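Local coordinates for cytoplasmic protein (Cryptococcus neoformans var. grubii serotype A, PDB 7LPO) that probably hydrolyses steryl beta-glucosides, acting as a sterylglucosidase of glycoside hydrolase family 5, at residues T64-K69 / G351-T356. Sequence-based numbering, arbitrary orientation.
Sequences TAEAGK and GKWGWT
The indole of Trp353 points the edge of its six-membered ring, at CH2, at the C-terminal end of helix 61-66: Ala65 O lies at the ring edge, in plane, 3.9 Å from CH2 of Trp353, and Gly68 CA sits at the same rim. One face carries the chain of its neighbour Lys352, whose CE stands 3.6 Å above the ring plane, offset toward the rim; the rings of Trp159 and Tyr162 also meet this indole, with inclined planes. With CG anti to the backbone N (chi1 160°) and the chain extended beyond it, Lys352 passes over one face of the indole and delivers NZ to Glu66 O at 2.7 Å, tilted 28° from the carbonyl plane. The same NZ makes a weak hydrogen bond to Glu66 OE1 at 3.2 Å, part of a salt bridge, the two side chains crossing at about a right angle. A water donates to Glu66 OE1, accepts from Lys352 NZ and takes a weak bond from Trp353 NE1. Glu66 OE2 turns to the hydroxyls of Tyr162 and Tyr169, which anchor the carboxylate. The helix end is closed by a Schellman motif at Gly68, and Lys352 bonds to a carbonyl of its last turn, tying two short helices together at the protein surface.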
ATOM      1  N   THR A  64       5.364  21.846 -14.713  1.00 24.43           N
ATOM      2  CA  THR A  64       6.600  21.100 -14.513  1.00 23.53           C
ATOM      3  C   THR A  64       6.523  19.736 -15.185  1.00 20.42           C
ATOM      4  O   THR A  64       7.509  19.271 -15.767  1.00 17.86           O
ATOM      5  CB  THR A  64       6.907  20.945 -13.023  1.00 27.35           C
ATOM      6  OG1 THR A  64       5.786  20.362 -12.355  1.00 31.03           O
ATOM      7  CG2 THR A  64       7.217  22.299 -12.391  1.00 27.66           C
ATOM      8  N   ALA A  65       5.362  19.078 -15.121  1.00 18.73           N
ATOM      9  CA  ALA A  65       5.242  17.758 -15.735  1.00 19.06           C
ATOM     10  C   ALA A  65       5.228  17.864 -17.259  1.00 18.94           C
ATOM     11  O   ALA A  65       5.805  17.018 -17.956  1.00 17.65           O
ATOM     12  CB  ALA A  65       3.987  17.048 -15.220  1.00 19.07           C
ATOM     13  N   GLU A  66       4.570  18.897 -17.799  1.00 18.98           N
ATOM     14  CA  GLU A  66       4.580  19.081 -19.250  1.00 20.04           C
ATOM     15  C   GLU A  66       5.991  19.322 -19.763  1.00 21.01           C
ATOM     16  O   GLU A  66       6.318  18.928 -20.889  1.00 21.76           O
ATOM     17  CB  GLU A  66       3.678  20.245 -19.661  1.00 20.97           C
ATOM     18  CG  GLU A  66       2.200  19.998 -19.439  1.00 24.10           C
ATOM     19  CD  GLU A  66       1.571  19.123 -20.511  1.00 27.76           C
ATOM     20  OE1 GLU A  66       2.310  18.509 -21.304  1.00 29.15           O
ATOM     21  OE2 GLU A  66       0.327  19.052 -20.561  1.00 28.82           O
ATOM     22  N   ALA A  67       6.837  19.956 -18.952  1.00 22.94           N
ATOM     23  CA  ALA A  67       8.228  20.205 -19.299  1.00 21.18           C
ATOM     24  C   ALA A  67       9.100  18.976 -19.122  1.00 21.17           C
ATOM     25  O   ALA A  67      10.314  19.061 -19.346  1.00 21.25           O
ATOM     26  CB  ALA A  67       8.791  21.351 -18.448  1.00 20.41           C
ATOM     27  N   GLY A  68       8.517  17.847 -18.722  1.00 19.86           N
ATOM     28  CA  GLY A  68       9.285  16.637 -18.530  1.00 19.49           C
ATOM     29  C   GLY A  68      10.072  16.575 -17.248  1.00 18.38           C
ATOM     30  O   GLY A  68      10.951  15.718 -17.118  1.00 18.13           O
ATOM     31  N   LYS A  69       9.783  17.448 -16.294  1.00 22.34           N
ATOM     32  CA  LYS A  69      10.509  17.484 -15.036  1.00 23.36           C
ATOM     33  C   LYS A  69       9.837  16.601 -13.990  1.00 23.09           C
ATOM     34  O   LYS A  69       8.682  16.193 -14.122  1.00 21.77           O
ATOM     35  CB  LYS A  69      10.611  18.919 -14.520  1.00 26.14           C
ATOM     36  CG  LYS A  69      11.405  19.823 -15.454  1.00 31.94           C
ATOM     37  CD  LYS A  69      11.207  21.289 -15.135  1.00 36.66           C
ATOM     38  CE  LYS A  69      12.227  22.144 -15.898  1.00 39.64           C
ATOM     39  NZ  LYS A  69      11.924  23.599 -15.765  1.00 42.40           N
ATOM     40  N   GLY A 351       3.109  13.805 -31.192  1.00 18.82           N
ATOM     41  CA  GLY A 351       4.106  14.609 -31.870  1.00 20.07           C
ATOM     42  C   GLY A 351       5.186  15.126 -30.949  1.00 21.05           C
ATOM     43  O   GLY A 351       6.331  15.304 -31.374  1.00 23.58           O
ATOM     44  N   LYS A 352       4.844  15.388 -29.691  1.00 15.26           N
ATOM     45  CA  LYS A 352       5.788  15.943 -28.735  1.00 15.14           C
ATOM     46  C   LYS A 352       6.624  14.862 -28.063  1.00 19.45           C
ATOM     47  O   LYS A 352       7.856  14.969 -28.015  1.00 19.61           O
ATOM     48  CB  LYS A 352       5.036  16.748 -27.680  1.00 16.85           C
ATOM     49  CG  LYS A 352       5.817  16.980 -26.401  1.00 21.14           C
ATOM     50  CD  LYS A 352       5.138  18.035 -25.526  1.00 23.27           C
ATOM     51  CE  LYS A 352       5.758  18.083 -24.145  1.00 26.08           C
ATOM     52  NZ  LYS A 352       4.912  18.859 -23.195  1.00 28.69           N
ATOM     53  N   TRP A 353       5.966  13.825 -27.527  1.00 19.60           N
ATOM     54  CA  TRP A 353       6.663  12.795 -26.768  1.00 19.39           C
ATOM     55  C   TRP A 353       7.307  11.737 -27.653  1.00 20.18           C
ATOM     56  O   TRP A 353       8.158  10.984 -27.172  1.00 20.52           O
ATOM     57  CB  TRP A 353       5.691  12.136 -25.785  1.00 20.50           C
ATOM     58  CG  TRP A 353       5.093  13.119 -24.809  1.00 20.96           C
ATOM     59  CD1 TRP A 353       3.844  13.675 -24.853  1.00 20.44           C
ATOM     60  CD2 TRP A 353       5.734  13.664 -23.653  1.00 21.54           C
ATOM     61  NE1 TRP A 353       3.670  14.528 -23.791  1.00 21.02           N
ATOM     62  CE2 TRP A 353       4.817  14.540 -23.040  1.00 21.22           C
ATOM     63  CE3 TRP A 353       6.995  13.493 -23.075  1.00 20.69           C
ATOM     64  CZ2 TRP A 353       5.120  15.239 -21.871  1.00 20.95           C
ATOM     65  CZ3 TRP A 353       7.294  14.188 -21.919  1.00 20.11           C
ATOM     66  CH2 TRP A 353       6.362  15.051 -21.329  1.00 19.90           C
ATOM     67  N   GLY A 354       6.919  11.652 -28.922  1.00 25.73           N
ATOM     68  CA  GLY A 354       7.677  10.879 -29.888  1.00 26.19           C
ATOM     69  C   GLY A 354       7.244   9.449 -30.133  1.00 28.39           C
ATOM     70  O   GLY A 354       8.092   8.564 -30.260  1.00 34.10           O
ATOM     71  N   TRP A 355       5.945   9.196 -30.215  1.00 20.41           N
ATOM     72  CA  TRP A 355       5.443   7.920 -30.700  1.00 19.60           C
ATOM     73  C   TRP A 355       4.577   8.171 -31.927  1.00 14.88           C
ATOM     74  O   TRP A 355       4.193   9.305 -32.223  1.00 14.93           O
ATOM     75  CB  TRP A 355       4.656   7.168 -29.610  1.00 18.14           C
ATOM     76  CG  TRP A 355       3.563   7.962 -28.972  1.00 16.39           C
ATOM     77  CD1 TRP A 355       2.362   8.291 -29.522  1.00 17.97           C
ATOM     78  CD2 TRP A 355       3.575   8.535 -27.659  1.00 16.63           C
ATOM     79  NE1 TRP A 355       1.613   9.032 -28.627  1.00 18.35           N
ATOM     80  CE2 TRP A 355       2.342   9.203 -27.481  1.00 18.22           C
ATOM     81  CE3 TRP A 355       4.506   8.555 -26.622  1.00 16.81           C
ATOM     82  CZ2 TRP A 355       2.019   9.876 -26.303  1.00 14.80           C
ATOM     83  CZ3 TRP A 355       4.176   9.214 -25.449  1.00 16.93           C
ATOM     84  CH2 TRP A 355       2.943   9.870 -25.305  1.00 17.55           C
ATOM     85  N   THR A 356       4.277   7.095 -32.647  1.00 16.41           N
ATOM     86  CA  THR A 356       3.380   7.136 -33.795  1.00 20.24           C
ATOM     87  C   THR A 356       2.084   6.421 -33.430  1.00 20.71           C
ATOM     88  O   THR A 356       2.105   5.243 -33.058  1.00 22.95           O
ATOM     89  CB  THR A 356       4.021   6.479 -35.021  1.00 25.23           C
ATOM     90  OG1 THR A 356       5.273   7.112 -35.305  1.00 26.48           O
ATOM     91  CG2 THR A 356       3.118   6.602 -36.243  1.00 28.24           C
TER
HETATM   92  O   HOH W   1       2.443  17.268 -23.449  1.00 32.81           O